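Local coordinates for protein nucleoporin NUP82 (Saccharomyces cerevisiae, PDB 3PBP) that serves as a structural component of the nuclear pore complex, and its N-terminal domain, described here, contains the region that interacts with NUP116, at residues Gly310-Val315 with Lys395-Ser400; Lys221-Ile226 with Lys258-Trp263. The protein carries 1 engineered substitution. One frame throughout, in Å; residues are numbered along the deposited sequence.

Contact 1: Gly310-Val315 with Lys395-Ser400; sequences GQNEIV and KSINES. Engineered in segment 395-400: Ser396 (natural residue Cys).
Asn312 and Ile397 meet by van der Waals contact of methyl groups with an amide, in a small contact that buries 108 Å² in all. The two side chains approach from opposite directions, and both methyls of the isoleucine face the amide oxygen: Asn312 OD1 lies 4.0 Å from Ile397 CD1 and 4.2 Å from Ile397 CG2. An extended second torsion in Ile397 (chi2 -179°) carries CD1 out from helix 387-399 to reach the amide. The same isoleucine also touches Phe328 of strand 323-329 and a basic side chain of another protein's chain.

The polar half is indirect. Asn312 ND2 stands 3.8 Å from Asn398 OD1, and the two amide planes are turned 45° against each other. What joins them is Asp308, whose OD2 is hydrogen-bonded to both Asn312 ND2 and Asn398 ND2. On the other atom of its amide, Asn312 OD1 is hydrogen-bonded to a basic side chain of the other protein, so both ends of this buried group are held and its rotation is fixed. A leucine here would probably leave that basic group without its acceptor and Asp308 OD2 without one of its two amides.

The loop leading into strand 313-319 thus meets the helix inserted between strands 380-385 and 413-419, a junction of neighbouring blades in the beta-propeller, lying beside a partner protein.

Contact 2: Lys221-Ile226 with Lys258-Trp263; sequences KDLNLI and KLHENW
The backbone carbonyl Leu259 O is gripped by two amides at the end of helix 243-262: Asn262 N at 3.0 Å and, through a weak bond, Trp263 N at 2.9 Å. The second of these ties Trp263, the first residue to leave the helical conformation, back onto the last turn, and from there its indole packs on Leu223 of the facing helix. At the far end of the side chain, Trp263 NE1 is hydrogen-bonded to Leu218 O, just ahead of helix 220-235, so the ring is anchored to the chain on both sides of the contact.

Leu223 supplies the apolar centre. Its CD2 methyl stands over one face of the indole, 3.7 Å from the centroid of the five-membered ring and 27° off the normal, a CH-pi contact offset toward the rim; the nearest ring atom, Trp263 CD2, is 3.4 Å from Leu223 CD2. With CG anti to the backbone N (chi1 164°), Leu223 sends this branch between two rings, for the same methyl also lies over a face of the His260 imidazole, 4.1 Å from His260 ND1. The other branch, CD1, comes near the backbone at His260 CA.

Chemistry changes at the margin. Asn224 OD1 approaches the edge of the imidazole, in its plane, 3.8 Å from His260 CE1, while the amide and ring planes are 53° apart. His260 also rests on Leu227, one turn further along the helix from Leu223. Two consecutive helices running antiparallel, with a leucine of the first set between aromatic side chains of the second, form a helical hairpin, which in sequence falls between strands 215-217 and 269-271 of this domain.

Both contacts involve helices that interrupt the strands of one propeller domain, but they use them differently. Contact 1 sets a helix against the loop that leads into a strand, is largely buried with a partner protein close by, and relies on amides bridged by a carboxylate. Contact 2 joins two helices to each other, is only partly buried, and rests on a leucine against aromatic faces, with its polar groups toward the exposed margin. Their centres are about 21 Å apart, yet they meet: Gln311 of contact 1 packs on Asp222 and Leu225 of contact 2, and Lys221 NZ is hydrogen-bonded to Asn309 O, tying the hairpin to the loop before strand 313-319.

Contact 1: Gly310-Val315 with Lys395-Ser400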
ATOM      1  N   GLY A 310      -8.801  -9.839 -17.671  1.00 81.46           N
ATOM      2  CA  GLY A 310      -8.807 -10.918 -16.701  1.00 79.14           C
ATOM      3  C   GLY A 310      -7.959 -10.601 -15.490  1.00 78.35           C
ATOM      4  O   GLY A 310      -7.295 -11.491 -14.951  1.00 79.19           O
ATOM      5  N   GLN A 311      -7.980  -9.337 -15.064  1.00 75.55           N
ATOM      6  CA  GLN A 311      -7.215  -8.881 -13.903  1.00 72.56           C
ATOM      7  C   GLN A 311      -5.699  -8.974 -14.037  1.00 71.36           C
ATOM      8  O   GLN A 311      -4.988  -8.848 -13.038  1.00 70.99           O
ATOM      9  CB  GLN A 311      -7.633  -9.641 -12.650  1.00 71.62           C
ATOM     10  CG  GLN A 311      -9.021  -9.340 -12.174  1.00 72.48           C
ATOM     11  CD  GLN A 311      -9.357 -10.107 -10.918  1.00 73.27           C
ATOM     12  OE1 GLN A 311      -8.550 -10.910 -10.434  1.00 71.91           O
ATOM     13  NE2 GLN A 311     -10.550  -9.868 -10.376  1.00 74.68           N
ATOM     14  N   ASN A 312      -5.194  -9.205 -15.249  1.00 69.32           N
ATOM     15  CA  ASN A 312      -3.748  -9.267 -15.439  1.00 67.42           C
ATOM     16  C   ASN A 312      -3.206  -7.829 -15.473  1.00 66.11           C
ATOM     17  O   ASN A 312      -3.685  -6.986 -16.238  1.00 64.20           O
ATOM     18  CB  ASN A 312      -3.394 -10.033 -16.724  1.00 67.56           C
ATOM     19  CG  ASN A 312      -3.536 -11.556 -16.561  1.00 68.18           C
ATOM     20  OD1 ASN A 312      -3.008 -12.156 -15.616  1.00 66.26           O
ATOM     21  ND2 ASN A 312      -4.241 -12.181 -17.491  1.00 68.13           N
ATOM     22  N   GLU A 313      -2.209  -7.560 -14.630  1.00 64.40           N
ATOM     23  CA  GLU A 313      -1.637  -6.220 -14.510  1.00 63.14           C
ATOM     24  C   GLU A 313      -0.120  -6.119 -14.425  1.00 61.64           C
ATOM     25  O   GLU A 313       0.595  -7.108 -14.230  1.00 62.76           O
ATOM     26  CB  GLU A 313      -2.194  -5.553 -13.261  1.00 63.45           C
ATOM     27  CG  GLU A 313      -2.120  -6.484 -12.068  1.00 64.24           C
ATOM     28  CD  GLU A 313      -2.284  -5.777 -10.752  1.00 64.78           C
ATOM     29  OE1 GLU A 313      -3.096  -4.838 -10.682  1.00 64.17           O
ATOM     30  OE2 GLU A 313      -1.607  -6.176  -9.779  1.00 66.99           O
ATOM     31  N   ILE A 314       0.348  -4.886 -14.539  1.00 58.60           N
ATOM     32  CA  ILE A 314       1.753  -4.578 -14.457  1.00 57.34           C
ATOM     33  C   ILE A 314       1.895  -3.541 -13.361  1.00 56.54           C
ATOM     34  O   ILE A 314       1.131  -2.576 -13.308  1.00 55.39           O
ATOM     35  CB  ILE A 314       2.278  -4.008 -15.791  1.00 58.78           C
ATOM     36  CG1 ILE A 314       2.367  -5.125 -16.825  1.00 58.92           C
ATOM     37  CG2 ILE A 314       3.658  -3.379 -15.604  1.00 57.57           C
ATOM     38  CD1 ILE A 314       2.702  -4.614 -18.184  1.00 61.26           C
ATOM     39  N   VAL A 315       2.857  -3.753 -12.473  1.00 56.27           N
ATOM     40  CA  VAL A 315       3.091  -2.818 -11.388  1.00 56.55           C
ATOM     41  C   VAL A 315       4.176  -1.863 -11.837  1.00 58.05           C
ATOM     42  O   VAL A 315       5.219  -2.304 -12.296  1.00 58.82           O
ATOM     43  CB  VAL A 315       3.556  -3.533 -10.110  1.00 54.89           C
ATOM     44  CG1 VAL A 315       3.784  -2.516  -9.005  1.00 53.51           C
ATOM     45  CG2 VAL A 315       2.520  -4.561  -9.687  1.00 54.09           C
ATOM     46  N   LYS A 395      -1.778 -12.958 -23.817  1.00 78.16           N
ATOM     47  CA  LYS A 395      -2.224 -14.045 -24.682  1.00 79.45           C
ATOM     48  C   LYS A 395      -1.573 -15.335 -24.233  1.00 78.87           C
ATOM     49  O   LYS A 395      -2.240 -16.356 -24.092  1.00 79.72           O
ATOM     50  CB  LYS A 395      -1.874 -13.763 -26.146  1.00 81.26           C
ATOM     51  CG  LYS A 395      -2.683 -12.612 -26.729  1.00 86.23           C
ATOM     52  CD  LYS A 395      -2.284 -12.250 -28.156  1.00 88.30           C
ATOM     53  CE  LYS A 395      -3.080 -11.036 -28.640  1.00 89.29           C
ATOM     54  NZ  LYS A 395      -2.696 -10.615 -30.016  1.00 90.89           N
ATOM     55  N   SER A 396      -0.270 -15.286 -23.993  1.00 77.97           N
ATOM     56  CA  SER A 396       0.436 -16.474 -23.557  1.00 78.22           C
ATOM     57  C   SER A 396      -0.003 -16.910 -22.157  1.00 77.99           C
ATOM     58  O   SER A 396      -0.059 -18.105 -21.868  1.00 76.30           O
ATOM     59  CB  SER A 396       1.955 -16.254 -23.618  1.00 78.53           C
ATOM     60  OG  SER A 396       2.366 -15.169 -22.823  1.00 81.40           O
ATOM     61  N   ILE A 397      -0.329 -15.952 -21.291  1.00 78.99           N
ATOM     62  CA  ILE A 397      -0.772 -16.306 -19.944  1.00 79.51           C
ATOM     63  C   ILE A 397      -2.093 -17.047 -20.074  1.00 81.37           C
ATOM     64  O   ILE A 397      -2.304 -18.086 -19.450  1.00 82.15           O
ATOM     65  CB  ILE A 397      -1.020 -15.069 -19.035  1.00 77.11           C
ATOM     66  CG1 ILE A 397       0.290 -14.332 -18.753  1.00 75.32           C
ATOM     67  CG2 ILE A 397      -1.649 -15.517 -17.724  1.00 75.18           C
ATOM     68  CD1 ILE A 397       0.127 -13.130 -17.853  1.00 72.47           C
ATOM     69  N   ASN A 398      -2.973 -16.512 -20.909  1.00 83.15           N
ATOM     70  CA  ASN A 398      -4.287 -17.100 -21.102  1.00 84.93           C
ATOM     71  C   ASN A 398      -4.299 -18.328 -22.009  1.00 86.09           C
ATOM     72  O   ASN A 398      -5.191 -19.171 -21.902  1.00 86.41           O
ATOM     73  CB  ASN A 398      -5.259 -16.027 -21.610  1.00 84.93           C
ATOM     74  CG  ASN A 398      -5.456 -14.883 -20.597  1.00 86.23           C
ATOM     75  OD1 ASN A 398      -5.693 -15.121 -19.407  1.00 85.91           O
ATOM     76  ND2 ASN A 398      -5.360 -13.643 -21.072  1.00 85.37           N
ATOM     77  N   GLU A 399      -3.310 -18.447 -22.888  1.00 87.27           N
ATOM     78  CA  GLU A 399      -3.246 -19.598 -23.783  1.00 88.29           C
ATOM     79  C   GLU A 399      -2.167 -20.592 -23.375  1.00 88.29           C
ATOM     80  O   GLU A 399      -1.852 -21.518 -24.121  1.00 87.98           O
ATOM     81  CB  GLU A 399      -3.022 -19.139 -25.221  1.00 89.45           C
ATOM     82  CG  GLU A 399      -4.222 -18.403 -25.807  1.00 92.47           C
ATOM     83  CD  GLU A 399      -3.970 -17.887 -27.209  1.00 93.90           C
ATOM     84  OE1 GLU A 399      -3.645 -18.709 -28.092  1.00 95.46           O
ATOM     85  OE2 GLU A 399      -4.093 -16.662 -27.428  1.00 93.90           O
ATOM     86  N   SER A 400      -1.611 -20.389 -22.182  1.00 88.29           N
ATOM     87  CA  SER A 400      -0.573 -21.260 -21.628  1.00 87.80           C
ATOM     88  C   SER A 400       0.523 -21.625 -22.622  1.00 87.79           C
ATOM     89  O   SER A 400       1.029 -22.744 -22.615  1.00 86.79           O
ATOM     90  CB  SER A 400      -1.206 -22.539 -21.067  1.00 86.92           C
ATOM     91  OG  SER A 400      -2.034 -22.260 -19.948  1.00 85.87           O
TER

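Contact 2: Lys221-Ile226 with Lys258-Trp263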
ATOM      1  N   LYS A 221     -18.231 -13.471 -12.249  1.00 55.86           N
ATOM      2  CA  LYS A 221     -16.996 -13.861 -12.921  1.00 55.26           C
ATOM      3  C   LYS A 221     -15.838 -13.781 -11.948  1.00 55.48           C
ATOM      4  O   LYS A 221     -15.068 -14.733 -11.815  1.00 55.81           O
ATOM      5  CB  LYS A 221     -16.736 -12.919 -14.099  1.00 58.43           C
ATOM      6  CG  LYS A 221     -15.471 -13.164 -14.880  1.00 58.54           C
ATOM      7  CD  LYS A 221     -15.329 -12.112 -15.961  1.00 62.28           C
ATOM      8  CE  LYS A 221     -13.988 -12.229 -16.686  1.00 66.73           C
ATOM      9  NZ  LYS A 221     -13.674 -11.063 -17.590  1.00 67.80           N
ATOM     10  N   ASP A 222     -15.722 -12.643 -11.266  1.00 55.27           N
ATOM     11  CA  ASP A 222     -14.653 -12.434 -10.294  1.00 56.16           C
ATOM     12  C   ASP A 222     -14.788 -13.313  -9.054  1.00 55.68           C
ATOM     13  O   ASP A 222     -13.782 -13.745  -8.496  1.00 55.70           O
ATOM     14  CB  ASP A 222     -14.579 -10.966  -9.867  1.00 57.95           C
ATOM     15  CG  ASP A 222     -14.062 -10.065 -10.970  1.00 60.36           C
ATOM     16  OD1 ASP A 222     -13.261 -10.543 -11.810  1.00 60.96           O
ATOM     17  OD2 ASP A 222     -14.449  -8.873 -10.983  1.00 63.48           O
ATOM     18  N   LEU A 223     -16.019 -13.566  -8.615  1.00 54.88           N
ATOM     19  CA  LEU A 223     -16.217 -14.415  -7.445  1.00 54.91           C
ATOM     20  C   LEU A 223     -15.682 -15.829  -7.733  1.00 55.47           C
ATOM     21  O   LEU A 223     -15.039 -16.453  -6.883  1.00 54.37           O
ATOM     22  CB  LEU A 223     -17.701 -14.479  -7.068  1.00 53.73           C
ATOM     23  CG  LEU A 223     -18.092 -15.622  -6.122  1.00 52.07           C
ATOM     24  CD1 LEU A 223     -17.253 -15.553  -4.867  1.00 53.30           C
ATOM     25  CD2 LEU A 223     -19.560 -15.532  -5.780  1.00 52.52           C
ATOM     26  N   ASN A 224     -15.937 -16.331  -8.937  1.00 55.09           N
ATOM     27  CA  ASN A 224     -15.469 -17.656  -9.279  1.00 55.66           C
ATOM     28  C   ASN A 224     -13.981 -17.679  -9.551  1.00 54.81           C
ATOM     29  O   ASN A 224     -13.334 -18.703  -9.363  1.00 53.98           O
ATOM     30  CB  ASN A 224     -16.245 -18.220 -10.472  1.00 58.55           C
ATOM     31  CG  ASN A 224     -17.634 -18.700 -10.075  1.00 62.35           C
ATOM     32  OD1 ASN A 224     -17.779 -19.501  -9.150  1.00 65.25           O
ATOM     33  ND2 ASN A 224     -18.659 -18.208 -10.761  1.00 65.16           N
ATOM     34  N   LEU A 225     -13.422 -16.558  -9.980  1.00 53.35           N
ATOM     35  CA  LEU A 225     -11.997 -16.541 -10.234  1.00 51.36           C
ATOM     36  C   LEU A 225     -11.230 -16.742  -8.920  1.00 51.92           C
ATOM     37  O   LEU A 225     -10.331 -17.582  -8.857  1.00 52.46           O
ATOM     38  CB  LEU A 225     -11.562 -15.235 -10.912  1.00 48.30           C
ATOM     39  CG  LEU A 225     -10.042 -15.173 -11.108  1.00 45.93           C
ATOM     40  CD1 LEU A 225      -9.608 -16.305 -12.019  1.00 44.76           C
ATOM     41  CD2 LEU A 225      -9.638 -13.836 -11.678  1.00 46.20           C
ATOM     42  N   ILE A 226     -11.568 -16.013  -7.861  1.00 51.60           N
ATOM     43  CA  ILE A 226     -10.803 -16.219  -6.633  1.00 53.26           C
ATOM     44  C   ILE A 226     -11.136 -17.524  -5.925  1.00 53.86           C
ATOM     45  O   ILE A 226     -10.371 -17.999  -5.080  1.00 53.58           O
ATOM     46  CB  ILE A 226     -10.922 -15.060  -5.613  1.00 52.77           C
ATOM     47  CG1 ILE A 226      -9.866 -15.292  -4.522  1.00 52.57           C
ATOM     48  CG2 ILE A 226     -12.323 -14.995  -5.026  1.00 49.49           C
ATOM     49  CD1 ILE A 226      -9.467 -14.083  -3.733  1.00 57.63           C
ATOM     50  N   LYS A 258     -16.935 -19.062   2.228  1.00 65.27           N
ATOM     51  CA  LYS A 258     -17.967 -18.411   3.003  1.00 67.05           C
ATOM     52  C   LYS A 258     -18.490 -17.227   2.203  1.00 67.33           C
ATOM     53  O   LYS A 258     -19.674 -16.902   2.264  1.00 68.29           O
ATOM     54  CB  LYS A 258     -17.405 -17.950   4.345  1.00 68.79           C
ATOM     55  CG  LYS A 258     -18.458 -17.797   5.412  1.00 72.89           C
ATOM     56  CD  LYS A 258     -17.857 -17.326   6.723  1.00 77.61           C
ATOM     57  CE  LYS A 258     -18.923 -17.259   7.828  1.00 81.26           C
ATOM     58  NZ  LYS A 258     -18.408 -16.696   9.124  1.00 83.68           N
ATOM     59  N   LEU A 259     -17.612 -16.574   1.448  1.00 67.44           N
ATOM     60  CA  LEU A 259     -18.053 -15.446   0.631  1.00 67.74           C
ATOM     61  C   LEU A 259     -19.051 -15.983  -0.387  1.00 68.57           C
ATOM     62  O   LEU A 259     -20.145 -15.444  -0.551  1.00 68.89           O
ATOM     63  CB  LEU A 259     -16.877 -14.802  -0.107  1.00 66.18           C
ATOM     64  CG  LEU A 259     -15.855 -14.017   0.710  1.00 65.43           C
ATOM     65  CD1 LEU A 259     -14.816 -13.437  -0.228  1.00 65.30           C
ATOM     66  CD2 LEU A 259     -16.540 -12.913   1.479  1.00 64.65           C
ATOM     67  N   HIS A 260     -18.663 -17.058  -1.064  1.00 68.81           N
ATOM     68  CA  HIS A 260     -19.510 -17.678  -2.061  1.00 70.42           C
ATOM     69  C   HIS A 260     -20.879 -18.061  -1.493  1.00 71.40           C
ATOM     70  O   HIS A 260     -21.871 -18.095  -2.219  1.00 71.58           O
ATOM     71  CB  HIS A 260     -18.832 -18.923  -2.613  1.00 71.61           C
ATOM     72  CG  HIS A 260     -19.495 -19.471  -3.834  1.00 73.90           C
ATOM     73  ND1 HIS A 260     -18.875 -19.501  -5.065  1.00 75.66           N
ATOM     74  CD2 HIS A 260     -20.740 -19.970  -4.026  1.00 74.24           C
ATOM     75  CE1 HIS A 260     -19.712 -19.990  -5.964  1.00 75.75           C
ATOM     76  NE2 HIS A 260     -20.851 -20.281  -5.360  1.00 75.10           N
ATOM     77  N   GLU A 261     -20.939 -18.345  -0.196  1.00 71.95           N
ATOM     78  CA  GLU A 261     -22.197 -18.731   0.429  1.00 72.34           C
ATOM     79  C   GLU A 261     -23.102 -17.551   0.740  1.00 70.84           C
ATOM     80  O   GLU A 261     -24.310 -17.703   0.823  1.00 72.07           O
ATOM     81  CB  GLU A 261     -21.950 -19.475   1.735  1.00 75.86           C
ATOM     82  CG  GLU A 261     -21.091 -20.715   1.628  1.00 82.34           C
ATOM     83  CD  GLU A 261     -21.010 -21.472   2.953  1.00 86.12           C
ATOM     84  OE1 GLU A 261     -21.993 -22.170   3.295  1.00 88.20           O
ATOM     85  OE2 GLU A 261     -19.977 -21.354   3.661  1.00 87.65           O
ATOM     86  N   ASN A 262     -22.536 -16.373   0.937  1.00 68.84           N
ATOM     87  CA  ASN A 262     -23.364 -15.223   1.261  1.00 67.07           C
ATOM     88  C   ASN A 262     -23.422 -14.185   0.163  1.00 65.64           C
ATOM     89  O   ASN A 262     -24.006 -13.119   0.339  1.00 64.91           O
ATOM     90  CB  ASN A 262     -22.865 -14.580   2.541  1.00 67.89           C
ATOM     91  CG  ASN A 262     -22.700 -15.581   3.631  1.00 68.54           C
ATOM     92  OD1 ASN A 262     -21.624 -16.131   3.822  1.00 69.30           O
ATOM     93  ND2 ASN A 262     -23.782 -15.859   4.339  1.00 70.24           N
ATOM     94  N   TRP A 263     -22.815 -14.503  -0.970  1.00 63.65           N
ATOM     95  CA  TRP A 263     -22.796 -13.592  -2.091  1.00 61.44           C
ATOM     96  C   TRP A 263     -24.218 -13.359  -2.584  1.00 62.12           C
ATOM     97  O   TRP A 263     -24.968 -14.319  -2.784  1.00 61.76           O
ATOM     98  CB  TRP A 263     -21.951 -14.184  -3.213  1.00 59.39           C
ATOM     99  CG  TRP A 263     -21.882 -13.321  -4.419  1.00 56.41           C
ATOM    100  CD1 TRP A 263     -21.309 -12.088  -4.511  1.00 56.27           C
ATOM    101  CD2 TRP A 263     -22.380 -13.630  -5.720  1.00 55.22           C
ATOM    102  NE1 TRP A 263     -21.413 -11.611  -5.793  1.00 55.72           N
ATOM    103  CE2 TRP A 263     -22.065 -12.539  -6.558  1.00 55.21           C
ATOM    104  CE3 TRP A 263     -23.059 -14.725  -6.264  1.00 55.38           C
ATOM    105  CZ2 TRP A 263     -22.405 -12.511  -7.914  1.00 54.82           C
ATOM    106  CZ3 TRP A 263     -23.398 -14.696  -7.618  1.00 55.56           C
ATOM    107  CH2 TRP A 263     -23.068 -13.594  -8.425  1.00 54.25           C
TER